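Local atomic coordinates of lipoprotein, putative (Bacillus anthracis, PDB entry 4NOH), a protein that is of unknown function but, as a putative lipoprotein of an uncharacterised family, probably sits at the cell surface. Residues Ala112-Asp117 with Val160-Met165; Ile6-Asp11 with Gly138-Lys143; Pro76-Glu81 with Tyr119-Asp124; Ile46-Thr51 with Ala125-Ile130; Lys62-Glu67 with Glu104-Ile109. One frame throughout, in Å; residues are numbered along the deposited sequence. Where two conformers were deposited one is given.

Contact 1. Residues Ala112-Asp117 with Val160-Met165; sequences ARKYTD and VEEAHM
The aliphatic part of Lys-114 lies over one face of the His-164 ring. The two side chains slide past each other in opposite directions, and Lys-114 CG sits over the centre of that face, 3.5 Å from the centroid of the His-164 ring. This is a CH-pi contact, only 8° off the ring normal. The Lys-114 chain bends at chi2 (-70°), which turns its amine off the ring and toward Glu-162. The charged ends do not meet directly: Lys-114 NZ and Glu-162 OE1 are 4.8 Å apart, and a water takes a bond from NZ and gives one to OE1. A second water joins Tyr-115 N to the same OE1. Glu-161 has two conformers. In the one given, Tyr-115 OH donates to Glu-161 OE1 at 2.6 Å, from above the carboxylate plane, so this bond is less certain. Residues 112-115 run nearly antiparallel to 161-164. Glu-161 and Glu-162 form a classic beta bulge facing Tyr-9, by the edge strand that pairs with 5-10; Tyr-9 also stacks on Tyr-115 and hydrogen-bonds His-164 NE2. Lys-135 and Lys-155 form salt bridges with Glu-161 OE2 and Glu-162 OE2. Loop and strand are thus joined by a CH-pi contact, one tyrosine-carboxylate bond and two water bridges, and the nearby lysines would be expected to keep both glutamates ionised.

Contact 2. Residues Ile6-Asp11 with Gly138-Lys143; sequences IVMYGD and GLASFK
Ile-6 reaches across to Phe-142, and its side chain can be followed outward past one corner of the ring, CE1. Its CB is 4.1 Å from Phe-142 CE1. CG1 comes closer to the same carbon. CD1, at the tip, touches Phe-142 CE1 at 3.6 Å and also meets CZ. The two side chains cross obliquely. CG1 of Ile-6 is anti to its carbonyl carbon (chi1 -57°) and the chain continues extended (chi2 178°), which carries CD1 to the ring. Met-165, from the strand on the other side of 5-10, also packs on Ile-6. Strands 5-10 and 134-142 are antiparallel neighbours in the large mixed sheet; the axes of 6-10 and 138-142 have a closest approach of 4.7 Å. Ile-6 with Ala-140 and Met-8 with Gly-138 are hydrogen-bonded pairs. Each has two backbone bonds, including Ile-6 N to Ala-140 O at 2.9 Å. Val-7 with Leu-139 is the non-hydrogen-bonded pair between them. On the face of Val-7, its CG2 meets Leu-139 CD1 at 3.8 Å. On the face of Ile-6, selenomethionine Met-8 lays its CG 3.6 Å from Gly-138 O. It then bends at chi3 to bring CE to Ala-140 CB at 3.9 Å. Helix 12-21 packs on this face through Val-15, Thr-18 and Met-19.

Contact 3. Residues Pro76-Glu81 with Tyr119-Asp124; sequences PAISDE and YAVVSD
Asp-80 and Ser-123 meet through their side chains. Ser-123 OG donates to Asp-80 OD2 at 2.6 Å, and it approaches from above the carboxylate plane, 61° out of it. Ser-123 is the N-cap of helix 124-128. Its OG also accepts from Glu-126 N, the bond that caps the helix. One hydroxyl therefore serves both the helix end and the loop 76-81. The rotamer of Ser-123, with OG between the backbone N and the carbonyl carbon (chi1 71°), puts this oxygen near both Asp-80 OD2 and Glu-126 N. The carboxylate of Asp-80 is close to the N-terminus of the helix, which would be expected to stabilise its negative charge. A water forms a second link between the backbones. It donates to Ser-79 O and accepts from Ser-123 N, both at 2.9 Å. Beside these polar bonds is an apolar patch. Ile-78 puts its CG2 branch over the backbone, 3.5 Å from Ser-123 N and 3.6 Å from Val-122 C. Its other branch carries Ile-78 CD1 to within 3.8 Å of Val-121 CG1. These two side chains cross at about a right angle. Ile-84, on the adjacent strand 84-86, packs on both Ile-78 and Val-121. Ala-52 of helix 49-57 also touches Val-121. Further out, within the loop, Ser-79 OG donates to Glu-81 OE1 at 2.6 Å.

Contact 4. Residues Ile46-Thr51 with Ala125-Ile130; sequences IMNKTT and AEYAKI
The Tyr-127 ring meets the end of strand 42-48. Ile-46 O lies at the ring edge and in its plane, 3.4 Å from Tyr-127 CE1. The amide of Asn-48 is turned 58° from the ring plane. Here two aliphatic carbons touch, Asn-48 CB and Tyr-127 CB at 3.6 Å. The place is a strand-to-helix junction. Asn-48 is the N-cap of helix 49-57, and helix 124-128 packs against this junction through Tyr-127. Tyr-127 has CG anti to its backbone N (chi1 177°), which extends the ring from its helix toward the strand. The hydroxyl end reaches strand 26-39: Tyr-127 OH hydrogen-bonds Glu-33, and Lys-35 makes a cation-pi contact with the ring. Lys-35 NZ also bonds to the carbonyls of Tyr-127 and Ile-130. Beyond the ring, Ile-46 and Ile-130 reach toward each other tip to tip, CG2 of Ile-46 being 3.8 Å from CD1 of Ile-130. The oxygen of the Asn-48 amide is turned to its own helix, where it takes two donors; ND2 lies on the tyrosine side. Thr-51 N meets Asn-48 OD1 at 2.8 Å, nearly along the C=O axis. Thr-51 OG1 comes to the same Asn-48 OD1 from above the carbonyl plane, at 2.9 Å.

Contact 5. Residues Lys62-Glu67 with Glu104-Ile109; sequences KKVVKE and EGNVVI
Asn-106 holds its CG anti to the backbone N (chi1 -171°), which lays its flat amide against CB and CG2 of Val-64. Val-64 CB is 3.6 Å from Asn-106 ND2. The CG2 branch of Val-64, anti to its own carbonyl carbon, also reaches Val-108 CG1 at 4.0 Å. Next to these side chains the backbones pair. Strands 61-65 and 107-109 are antiparallel in a small three-stranded sheet, with 107-109 at its edge. Lys-62 and Val-108 exchange two bonds, both 2.8 Å between N and O, as a hydrogen-bonded pair. Lys-63 and Val-107 form the non-hydrogen-bonded pair. Val-64 N then donates to Asn-106 O at 2.9 Å, almost straight at 176°. The short strand axes are 123° apart, far from strictly antiparallel. Lys-62 NZ and Asn-106 OD1 find partners in the loop after 107-109: Asp-111 and Arg-113. The contact itself thus rests on backbone bonds, with Val-64 packed on the Asn-106 amide and on Val-108, and these polar ends tie the small sheet to the following loop.

In the fold
Contacts 2 and 4 are buried, contact 1 is at the surface, and contacts 3 and 5 are partly buried. Contacts 1 to 4 reach the large mixed sheet; contact 5 belongs to the small one. Tyr-9 of segment 6-11 joins contact 2 to contact 1, and their strands 162-166 and 5-10 are neighbours. Contacts 3 and 4 lie on the neighbouring strands 118-122 and 42-48, their centres about 8 Å apart and on the other side of the chain's centre from contacts 1 and 2. Ile-109 of contact 5 touches Tyr-9, Tyr-119 and Met-47. Backbone pairing dominates contacts 2 and 5. Waters and carboxylates bridge contacts 1 and 3, while contact 4 packs a ring.

Contact 1. Residues Ala112-Asp117 with Val160-Met165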
# COMPACT_ATOMS: atom_id res chain seq x y z
N ALA A 112 -9.12 -3.47 1.78
CA ALA A 112 -9.67 -2.56 2.77
C ALA A 112 -8.64 -1.47 3.02
O ALA A 112 -7.44 -1.67 2.78
CB ALA A 112 -9.93 -3.32 4.06
N ARG A 113 -9.08 -0.35 3.54
CA ARG A 113 -8.20 0.74 3.90
C ARG A 113 -7.47 0.40 5.18
O ARG A 113 -8.07 0.37 6.26
CB ARG A 113 -9.02 1.99 4.11
CG ARG A 113 -8.15 3.25 4.27
CD ARG A 113 -8.96 4.50 4.62
NE ARG A 113 -10.10 4.47 3.73
CZ ARG A 113 -10.06 4.81 2.46
NH1 ARG A 113 -9.00 5.43 1.95
NH2 ARG A 113 -11.10 4.55 1.70
N LYS A 114 -6.19 0.12 5.09
CA LYS A 114 -5.39 -0.25 6.24
C LYS A 114 -4.12 0.58 6.26
O LYS A 114 -3.63 0.99 5.21
CB LYS A 114 -5.05 -1.75 6.18
CG LYS A 114 -6.24 -2.66 6.31
CD LYS A 114 -6.84 -2.65 7.69
CE LYS A 114 -8.01 -3.60 7.79
NZ LYS A 114 -8.64 -3.63 9.14
N TYR A 115 -3.62 0.85 7.47
CA TYR A 115 -2.32 1.51 7.70
C TYR A 115 -2.26 3.01 7.46
O TYR A 115 -1.41 3.70 8.01
CB TYR A 115 -1.21 0.82 6.92
CG TYR A 115 0.20 1.13 7.40
CD1 TYR A 115 0.61 0.74 8.66
CD2 TYR A 115 1.15 1.73 6.56
CE1 TYR A 115 1.88 0.98 9.10
CE2 TYR A 115 2.46 1.96 7.01
CZ TYR A 115 2.79 1.57 8.28
OH TYR A 115 4.06 1.77 8.78
N THR A 116 -3.20 3.53 6.69
CA THR A 116 -3.20 4.93 6.35
C THR A 116 -4.63 5.40 6.08
O THR A 116 -5.55 4.60 6.07
CB THR A 116 -2.32 5.12 5.09
OG1 THR A 116 -2.15 6.52 4.80
CG2 THR A 116 -2.91 4.42 3.89
N ASP A 117 -4.80 6.71 5.93
CA ASP A 117 -6.07 7.27 5.52
C ASP A 117 -6.10 7.51 3.99
O ASP A 117 -7.10 7.22 3.33
CB ASP A 117 -6.30 8.59 6.23
CG ASP A 117 -6.42 8.42 7.69
OD1 ASP A 117 -7.43 7.81 8.12
OD2 ASP A 117 -5.60 8.98 8.44
N VAL A 160 5.31 -6.76 12.25
CA VAL A 160 4.70 -5.78 11.36
C VAL A 160 3.65 -4.98 12.11
O VAL A 160 3.09 -5.45 13.12
CB VAL A 160 4.09 -6.41 10.11
CG1 VAL A 160 5.16 -7.12 9.32
CG2 VAL A 160 2.95 -7.34 10.45
N GLU A 161 3.44 -3.76 11.60
CA GLU A 161 2.51 -2.77 12.19
C GLU A 161 1.03 -3.02 11.87
O GLU A 161 0.14 -2.65 12.65
CB GLU A 161 2.92 -1.36 11.73
CG GLU A 161 4.34 -1.00 12.17
CD GLU A 161 4.85 0.35 11.72
OE1 GLU A 161 4.05 1.23 11.36
OE2 GLU A 161 6.09 0.53 11.75
N GLU A 162 0.77 -3.66 10.72
CA GLU A 162 -0.57 -3.93 10.27
C GLU A 162 -0.53 -5.02 9.21
O GLU A 162 0.49 -5.22 8.56
CB GLU A 162 -1.16 -2.64 9.68
CG GLU A 162 -2.61 -2.73 9.21
CD GLU A 162 -3.58 -3.19 10.29
OE1 GLU A 162 -4.34 -2.35 10.81
OE2 GLU A 162 -3.56 -4.39 10.66
N ALA A 163 -1.62 -5.76 9.09
CA ALA A 163 -1.73 -6.82 8.12
C ALA A 163 -3.19 -7.11 7.85
O ALA A 163 -4.03 -6.94 8.72
CB ALA A 163 -1.02 -8.08 8.60
N HIS A 164 -3.50 -7.52 6.62
CA HIS A 164 -4.85 -7.88 6.26
C HIS A 164 -4.87 -8.92 5.16
O HIS A 164 -3.91 -9.03 4.37
CB HIS A 164 -5.74 -6.65 5.92
CG HIS A 164 -5.20 -5.73 4.86
ND1 HIS A 164 -6.00 -5.23 3.85
CD2 HIS A 164 -4.00 -5.14 4.70
CE1 HIS A 164 -5.30 -4.38 3.11
NE2 HIS A 164 -4.09 -4.29 3.63
N MSE A 165 -5.95 -9.69 5.12
CA MSE A 165 -6.15 -10.71 4.11
C MSE A 165 -6.63 -10.06 2.84
O MSE A 165 -7.54 -9.20 2.86
CB MSE A 165 -7.24 -11.69 4.52
CG MSE A 165 -6.85 -12.44 5.80
SE MSE A 165 -5.52 -13.85 5.49
CE MSE A 165 -6.10 -14.70 3.81
O HOH W 1 -6.56 -3.93 11.35
O HOH W 2 -5.05 0.07 9.84

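Contact 2. Residues Ile6-Asp11 with Gly138-Lys143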
# COMPACT_ATOMS: atom_id res chain seq x y z
N ILE A 6 -1.71 -12.09 2.05
CA ILE A 6 -1.63 -11.18 3.20
C ILE A 6 -0.80 -9.97 2.80
O ILE A 6 0.33 -10.09 2.28
CB ILE A 6 -1.00 -11.82 4.46
CG1 ILE A 6 -1.79 -13.08 4.86
CG2 ILE A 6 -1.00 -10.79 5.60
CD1 ILE A 6 -1.27 -13.86 6.07
N VAL A 7 -1.37 -8.79 2.98
CA VAL A 7 -0.65 -7.53 2.81
C VAL A 7 -0.23 -7.09 4.21
O VAL A 7 -1.05 -7.11 5.13
CB VAL A 7 -1.48 -6.43 2.13
CG1 VAL A 7 -0.78 -5.07 2.19
CG2 VAL A 7 -1.78 -6.80 0.68
N MSE A 8 1.02 -6.73 4.36
CA MSE A 8 1.58 -6.31 5.64
C MSE A 8 2.32 -5.01 5.46
O MSE A 8 2.84 -4.70 4.38
CB MSE A 8 2.49 -7.40 6.22
CG MSE A 8 3.58 -7.85 5.29
SE MSE A 8 4.39 -9.56 5.90
CE MSE A 8 3.06 -10.72 5.06
N TYR A 9 2.42 -4.24 6.54
CA TYR A 9 3.00 -2.94 6.52
C TYR A 9 3.90 -2.77 7.69
O TYR A 9 3.56 -3.17 8.80
CB TYR A 9 1.93 -1.85 6.65
CG TYR A 9 0.77 -1.94 5.69
CD1 TYR A 9 -0.30 -2.77 5.97
CD2 TYR A 9 0.71 -1.15 4.55
CE1 TYR A 9 -1.40 -2.82 5.14
CE2 TYR A 9 -0.39 -1.19 3.69
CZ TYR A 9 -1.44 -2.04 3.98
OH TYR A 9 -2.50 -2.12 3.11
N GLY A 10 5.04 -2.14 7.49
CA GLY A 10 5.93 -1.91 8.64
C GLY A 10 7.32 -1.59 8.21
O GLY A 10 7.57 -1.15 7.08
N ASP A 11 8.25 -1.72 9.13
CA ASP A 11 9.64 -1.55 8.75
C ASP A 11 10.06 -2.70 7.88
O ASP A 11 9.61 -3.82 8.07
CB ASP A 11 10.55 -1.53 10.00
CG ASP A 11 10.69 -0.17 10.61
OD1 ASP A 11 9.95 0.79 10.21
OD2 ASP A 11 11.60 -0.08 11.48
N GLY A 138 4.39 -5.16 2.08
CA GLY A 138 4.68 -6.48 1.60
C GLY A 138 3.43 -7.26 1.26
O GLY A 138 2.42 -7.19 1.95
N LEU A 139 3.45 -7.96 0.14
CA LEU A 139 2.40 -8.85 -0.26
C LEU A 139 2.98 -10.25 -0.23
O LEU A 139 3.97 -10.51 -0.88
CB LEU A 139 1.88 -8.52 -1.66
CG LEU A 139 0.95 -9.59 -2.23
CD1 LEU A 139 -0.32 -9.70 -1.38
CD2 LEU A 139 0.61 -9.37 -3.70
N ALA A 140 2.38 -11.14 0.53
CA ALA A 140 2.77 -12.56 0.54
C ALA A 140 1.58 -13.40 0.05
O ALA A 140 0.48 -13.31 0.61
CB ALA A 140 3.16 -12.99 1.92
N SER A 141 1.79 -14.18 -0.99
CA SER A 141 0.77 -15.06 -1.53
C SER A 141 1.08 -16.46 -1.02
O SER A 141 2.13 -17.00 -1.29
CB SER A 141 0.75 -14.96 -3.05
OG SER A 141 0.53 -13.61 -3.49
N PHE A 142 0.17 -17.03 -0.23
CA PHE A 142 0.40 -18.32 0.40
C PHE A 142 -0.06 -19.48 -0.47
O PHE A 142 -1.02 -19.36 -1.23
CB PHE A 142 -0.28 -18.35 1.77
CG PHE A 142 0.41 -17.50 2.79
CD1 PHE A 142 0.27 -16.11 2.78
CD2 PHE A 142 1.26 -18.07 3.73
CE1 PHE A 142 0.95 -15.33 3.70
CE2 PHE A 142 1.93 -17.30 4.67
CZ PHE A 142 1.80 -15.93 4.64
N LYS A 143 0.65 -20.60 -0.36
CA LYS A 143 0.30 -21.80 -1.10
C LYS A 143 -1.10 -22.25 -0.74
O LYS A 143 -1.86 -22.69 -1.61
CB LYS A 143 1.30 -22.93 -0.82
CG LYS A 143 2.72 -22.61 -1.26
CD LYS A 143 3.70 -23.66 -0.79
CE LYS A 143 5.12 -23.23 -1.06
NZ LYS A 143 6.09 -24.26 -0.55

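Contact 3. Residues Pro76-Glu81 with Tyr119-Asp124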
# COMPACT_ATOMS: atom_id res chain seq x y z
N PRO A 76 -3.21 6.20 -12.98
CA PRO A 76 -3.41 7.49 -13.65
C PRO A 76 -2.09 8.19 -13.93
O PRO A 76 -1.09 7.96 -13.24
CB PRO A 76 -4.17 8.29 -12.60
CG PRO A 76 -4.89 7.27 -11.80
CD PRO A 76 -3.95 6.12 -11.71
N ALA A 77 -2.10 9.08 -14.90
CA ALA A 77 -0.93 9.85 -15.24
C ALA A 77 -0.35 10.58 -14.02
O ALA A 77 -1.11 11.17 -13.21
CB ALA A 77 -1.25 10.87 -16.33
N ILE A 78 0.97 10.49 -13.90
CA ILE A 78 1.73 11.12 -12.85
C ILE A 78 2.80 11.96 -13.52
O ILE A 78 3.45 11.49 -14.44
CB ILE A 78 2.52 10.09 -11.99
CG1 ILE A 78 1.65 8.92 -11.54
CG2 ILE A 78 3.22 10.80 -10.83
CD1 ILE A 78 0.57 9.31 -10.58
N SER A 79 3.00 13.17 -13.04
CA SER A 79 4.05 14.01 -13.54
C SER A 79 4.52 14.88 -12.40
O SER A 79 3.85 15.01 -11.39
CB SER A 79 3.58 14.82 -14.75
OG SER A 79 4.67 15.37 -15.46
N ASP A 80 5.70 15.45 -12.54
CA ASP A 80 6.24 16.29 -11.48
C ASP A 80 5.34 17.42 -11.11
O ASP A 80 5.27 17.76 -9.95
CB ASP A 80 7.59 16.81 -11.90
CG ASP A 80 8.47 15.69 -12.33
OD1 ASP A 80 8.33 15.23 -13.50
OD2 ASP A 80 9.21 15.18 -11.48
N GLU A 81 4.61 17.97 -12.09
CA GLU A 81 3.67 19.06 -11.83
C GLU A 81 2.27 18.58 -11.37
O GLU A 81 1.39 19.40 -11.06
CB GLU A 81 3.50 19.92 -13.08
CG GLU A 81 2.52 19.41 -14.14
CD GLU A 81 3.07 18.31 -15.04
OE1 GLU A 81 4.17 17.78 -14.76
OE2 GLU A 81 2.40 17.99 -16.07
N TYR A 119 -3.57 7.73 0.13
CA TYR A 119 -2.44 7.17 -0.60
C TYR A 119 -2.06 8.18 -1.66
O TYR A 119 -2.92 8.71 -2.34
CB TYR A 119 -2.83 5.87 -1.28
CG TYR A 119 -3.52 4.85 -0.40
CD1 TYR A 119 -4.86 4.97 -0.13
CD2 TYR A 119 -2.83 3.78 0.17
CE1 TYR A 119 -5.52 4.07 0.65
CE2 TYR A 119 -3.50 2.84 0.96
CZ TYR A 119 -4.84 3.01 1.20
OH TYR A 119 -5.54 2.12 1.95
N ALA A 120 -0.80 8.48 -1.80
CA ALA A 120 -0.37 9.47 -2.81
C ALA A 120 0.68 8.86 -3.71
O ALA A 120 1.48 8.04 -3.26
CB ALA A 120 0.16 10.73 -2.16
N VAL A 121 0.67 9.25 -4.98
CA VAL A 121 1.68 8.79 -5.90
C VAL A 121 2.27 10.02 -6.54
O VAL A 121 1.55 10.84 -7.11
CB VAL A 121 1.14 7.81 -6.95
CG1 VAL A 121 2.26 7.28 -7.83
CG2 VAL A 121 0.37 6.66 -6.28
N VAL A 122 3.59 10.11 -6.48
CA VAL A 122 4.33 11.24 -7.06
C VAL A 122 5.44 10.73 -7.99
O VAL A 122 5.75 9.57 -8.02
CB VAL A 122 4.94 12.14 -5.97
CG1 VAL A 122 3.85 12.77 -5.10
CG2 VAL A 122 5.95 11.39 -5.11
N SER A 123 6.00 11.62 -8.80
CA SER A 123 7.04 11.19 -9.70
C SER A 123 8.24 10.67 -8.89
O SER A 123 8.41 10.99 -7.73
CB SER A 123 7.49 12.34 -10.61
OG SER A 123 8.23 13.31 -9.88
N ASP A 124 9.06 9.84 -9.52
CA ASP A 124 10.22 9.31 -8.87
C ASP A 124 11.12 10.46 -8.37
O ASP A 124 11.69 10.39 -7.29
CB ASP A 124 11.01 8.38 -9.80
CG ASP A 124 10.29 7.07 -10.12
OD1 ASP A 124 9.12 6.87 -9.72
OD2 ASP A 124 10.96 6.20 -10.77
O HOH W 3 4.59 14.10 -8.74

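Contact 4. Residues Ile46-Thr51 with Ala125-Ile130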
# COMPACT_ATOMS: atom_id res chain seq x y z
N ILE A 46 2.82 7.49 0.76
CA ILE A 46 3.33 8.09 -0.47
C ILE A 46 4.28 7.13 -1.20
O ILE A 46 5.23 6.60 -0.61
CB ILE A 46 4.11 9.39 -0.17
CG1 ILE A 46 3.31 10.33 0.76
CG2 ILE A 46 4.46 10.12 -1.47
CD1 ILE A 46 4.13 11.40 1.46
N MSE A 47 4.04 6.91 -2.47
CA MSE A 47 4.96 6.10 -3.22
C MSE A 47 5.32 6.83 -4.47
O MSE A 47 4.74 7.87 -4.81
CB MSE A 47 4.42 4.71 -3.50
CG MSE A 47 3.21 4.67 -4.41
SE MSE A 47 2.19 2.98 -4.18
CE MSE A 47 0.81 3.58 -2.94
N ASN A 48 6.34 6.32 -5.13
CA ASN A 48 6.73 6.87 -6.39
C ASN A 48 6.00 6.14 -7.53
O ASN A 48 5.40 5.07 -7.35
CB ASN A 48 8.24 6.96 -6.61
CG ASN A 48 8.94 5.61 -6.72
OD1 ASN A 48 8.36 4.58 -7.00
ND2 ASN A 48 10.25 5.65 -6.56
N LYS A 49 6.06 6.75 -8.72
CA LYS A 49 5.38 6.21 -9.90
C LYS A 49 5.85 4.79 -10.22
O LYS A 49 5.04 3.91 -10.52
CB LYS A 49 5.63 7.12 -11.10
CG LYS A 49 4.97 6.62 -12.36
CD LYS A 49 5.28 7.50 -13.54
CE LYS A 49 4.71 6.88 -14.80
NZ LYS A 49 5.01 7.69 -15.99
N THR A 50 7.14 4.56 -10.16
CA THR A 50 7.67 3.26 -10.50
C THR A 50 7.08 2.18 -9.60
O THR A 50 6.69 1.12 -10.05
CB THR A 50 9.20 3.30 -10.49
OG1 THR A 50 9.65 4.10 -11.59
CG2 THR A 50 9.78 1.94 -10.65
N THR A 51 7.00 2.47 -8.31
CA THR A 51 6.47 1.54 -7.34
C THR A 51 4.98 1.33 -7.55
O THR A 51 4.49 0.19 -7.54
CB THR A 51 6.73 2.04 -5.92
OG1 THR A 51 8.15 2.05 -5.68
CG2 THR A 51 6.04 1.16 -4.87
N ALA A 125 11.26 11.53 -9.16
CA ALA A 125 12.11 12.64 -8.75
C ALA A 125 11.52 13.38 -7.55
O ALA A 125 12.26 13.83 -6.68
CB ALA A 125 12.34 13.59 -9.92
N GLU A 126 10.20 13.54 -7.54
CA GLU A 126 9.53 14.21 -6.44
C GLU A 126 9.64 13.40 -5.15
O GLU A 126 9.84 13.96 -4.04
CB GLU A 126 8.06 14.52 -6.80
CG GLU A 126 7.91 15.65 -7.82
CD GLU A 126 8.25 17.01 -7.25
OE1 GLU A 126 7.55 17.45 -6.30
OE2 GLU A 126 9.19 17.67 -7.76
N TYR A 127 9.52 12.09 -5.29
CA TYR A 127 9.58 11.18 -4.14
C TYR A 127 10.94 11.24 -3.45
O TYR A 127 11.03 11.18 -2.22
CB TYR A 127 9.28 9.77 -4.59
CG TYR A 127 9.37 8.68 -3.54
CD1 TYR A 127 8.27 8.34 -2.77
CD2 TYR A 127 10.51 7.95 -3.37
CE1 TYR A 127 8.32 7.33 -1.82
CE2 TYR A 127 10.59 6.92 -2.42
CZ TYR A 127 9.47 6.61 -1.67
OH TYR A 127 9.53 5.60 -0.74
N ALA A 128 11.98 11.42 -4.25
CA ALA A 128 13.35 11.43 -3.76
C ALA A 128 13.57 12.57 -2.77
O ALA A 128 14.44 12.48 -1.93
CB ALA A 128 14.34 11.54 -4.92
N LYS A 129 12.78 13.61 -2.89
CA LYS A 129 12.91 14.80 -2.06
C LYS A 129 12.10 14.76 -0.78
O LYS A 129 12.23 15.66 0.07
CB LYS A 129 12.49 16.03 -2.88
CG LYS A 129 13.31 16.18 -4.16
CD LYS A 129 13.00 17.46 -4.95
CE LYS A 129 11.55 17.58 -5.35
NZ LYS A 129 11.24 18.77 -6.19
N ILE A 130 11.25 13.74 -0.62
CA ILE A 130 10.38 13.64 0.56
C ILE A 130 11.18 13.05 1.73
O ILE A 130 11.80 11.99 1.60
CB ILE A 130 9.11 12.83 0.22
CG1 ILE A 130 8.33 13.58 -0.85
CG2 ILE A 130 8.24 12.63 1.44
CD1 ILE A 130 7.09 12.87 -1.29

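Contact 5. Residues Lys62-Glu67 with Glu104-Ile109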
# COMPACT_ATOMS: atom_id res chain seq x y z
N LYS A 62 -6.74 -1.09 -5.51
CA LYS A 62 -8.10 -1.47 -5.83
C LYS A 62 -9.11 -0.37 -5.55
O LYS A 62 -9.10 0.24 -4.49
CB LYS A 62 -8.49 -2.71 -4.98
CG LYS A 62 -7.52 -3.89 -5.11
CD LYS A 62 -8.10 -5.19 -4.57
CE LYS A 62 -7.15 -6.36 -4.73
NZ LYS A 62 -7.74 -7.66 -4.32
N LYS A 63 -10.00 -0.13 -6.52
CA LYS A 63 -11.04 0.86 -6.37
C LYS A 63 -12.12 0.27 -5.49
O LYS A 63 -12.49 -0.91 -5.65
CB LYS A 63 -11.64 1.24 -7.72
CG LYS A 63 -12.71 2.33 -7.61
CD LYS A 63 -13.51 2.52 -8.90
CE LYS A 63 -12.67 2.42 -10.16
NZ LYS A 63 -12.49 1.01 -10.62
N VAL A 64 -12.63 1.07 -4.57
CA VAL A 64 -13.72 0.64 -3.72
C VAL A 64 -15.02 0.73 -4.53
O VAL A 64 -15.30 1.78 -5.10
CB VAL A 64 -13.79 1.51 -2.46
CG1 VAL A 64 -15.01 1.16 -1.63
CG2 VAL A 64 -12.52 1.37 -1.64
N VAL A 65 -15.77 -0.36 -4.59
CA VAL A 65 -17.02 -0.43 -5.35
C VAL A 65 -18.08 -1.06 -4.47
O VAL A 65 -18.01 -2.24 -4.18
CB VAL A 65 -16.85 -1.25 -6.65
CG1 VAL A 65 -18.18 -1.39 -7.39
CG2 VAL A 65 -15.80 -0.62 -7.55
N LYS A 66 -19.08 -0.26 -4.10
CA LYS A 66 -20.15 -0.73 -3.22
C LYS A 66 -19.45 -1.25 -1.98
O LYS A 66 -18.67 -0.51 -1.39
CB LYS A 66 -21.04 -1.76 -3.91
CG LYS A 66 -21.76 -1.18 -5.12
CD LYS A 66 -22.37 -2.24 -6.02
CE LYS A 66 -22.87 -1.60 -7.31
NZ LYS A 66 -23.94 -0.59 -7.06
N GLU A 67 -19.65 -2.51 -1.64
CA GLU A 67 -19.03 -3.07 -0.46
C GLU A 67 -17.91 -4.03 -0.85
O GLU A 67 -17.57 -4.92 -0.09
CB GLU A 67 -20.08 -3.82 0.38
CG GLU A 67 -21.47 -3.16 0.45
CD GLU A 67 -21.48 -1.73 0.99
OE1 GLU A 67 -20.49 -1.30 1.63
OE2 GLU A 67 -22.51 -1.04 0.80
N GLU A 104 -7.80 11.40 -7.31
CA GLU A 104 -8.06 10.35 -8.29
C GLU A 104 -8.99 9.23 -7.79
O GLU A 104 -8.97 8.14 -8.32
CB GLU A 104 -6.76 9.77 -8.85
CG GLU A 104 -5.99 10.75 -9.73
CD GLU A 104 -6.58 10.95 -11.11
OE1 GLU A 104 -7.61 10.33 -11.46
OE2 GLU A 104 -5.99 11.74 -11.86
N GLY A 105 -9.78 9.49 -6.76
CA GLY A 105 -10.77 8.52 -6.35
C GLY A 105 -10.46 7.71 -5.11
O GLY A 105 -9.42 7.88 -4.47
N ASN A 106 -11.42 6.86 -4.78
CA ASN A 106 -11.33 6.02 -3.61
C ASN A 106 -10.73 4.68 -3.97
O ASN A 106 -11.44 3.69 -4.26
CB ASN A 106 -12.71 5.85 -2.96
CG ASN A 106 -12.63 5.17 -1.63
OD1 ASN A 106 -11.53 4.96 -1.08
ND2 ASN A 106 -13.79 4.82 -1.06
N VAL A 107 -9.40 4.64 -3.93
CA VAL A 107 -8.61 3.45 -4.22
C VAL A 107 -7.79 3.14 -2.97
O VAL A 107 -7.31 4.03 -2.30
CB VAL A 107 -7.68 3.71 -5.42
CG1 VAL A 107 -6.72 2.54 -5.65
CG2 VAL A 107 -8.47 4.03 -6.67
N VAL A 108 -7.70 1.85 -2.65
CA VAL A 108 -6.98 1.39 -1.48
C VAL A 108 -5.95 0.35 -1.88
O VAL A 108 -5.95 -0.15 -2.99
CB VAL A 108 -7.95 0.78 -0.41
CG1 VAL A 108 -8.95 1.83 0.11
CG2 VAL A 108 -8.70 -0.43 -0.96
N ILE A 109 -5.03 0.04 -0.97
CA ILE A 109 -4.11 -1.08 -1.16
C ILE A 109 -4.80 -2.33 -0.58
O ILE A 109 -5.30 -2.32 0.56
CB ILE A 109 -2.77 -0.87 -0.47
CG1 ILE A 109 -1.99 0.24 -1.20
CG2 ILE A 109 -1.95 -2.16 -0.46
CD1 ILE A 109 -0.77 0.74 -0.47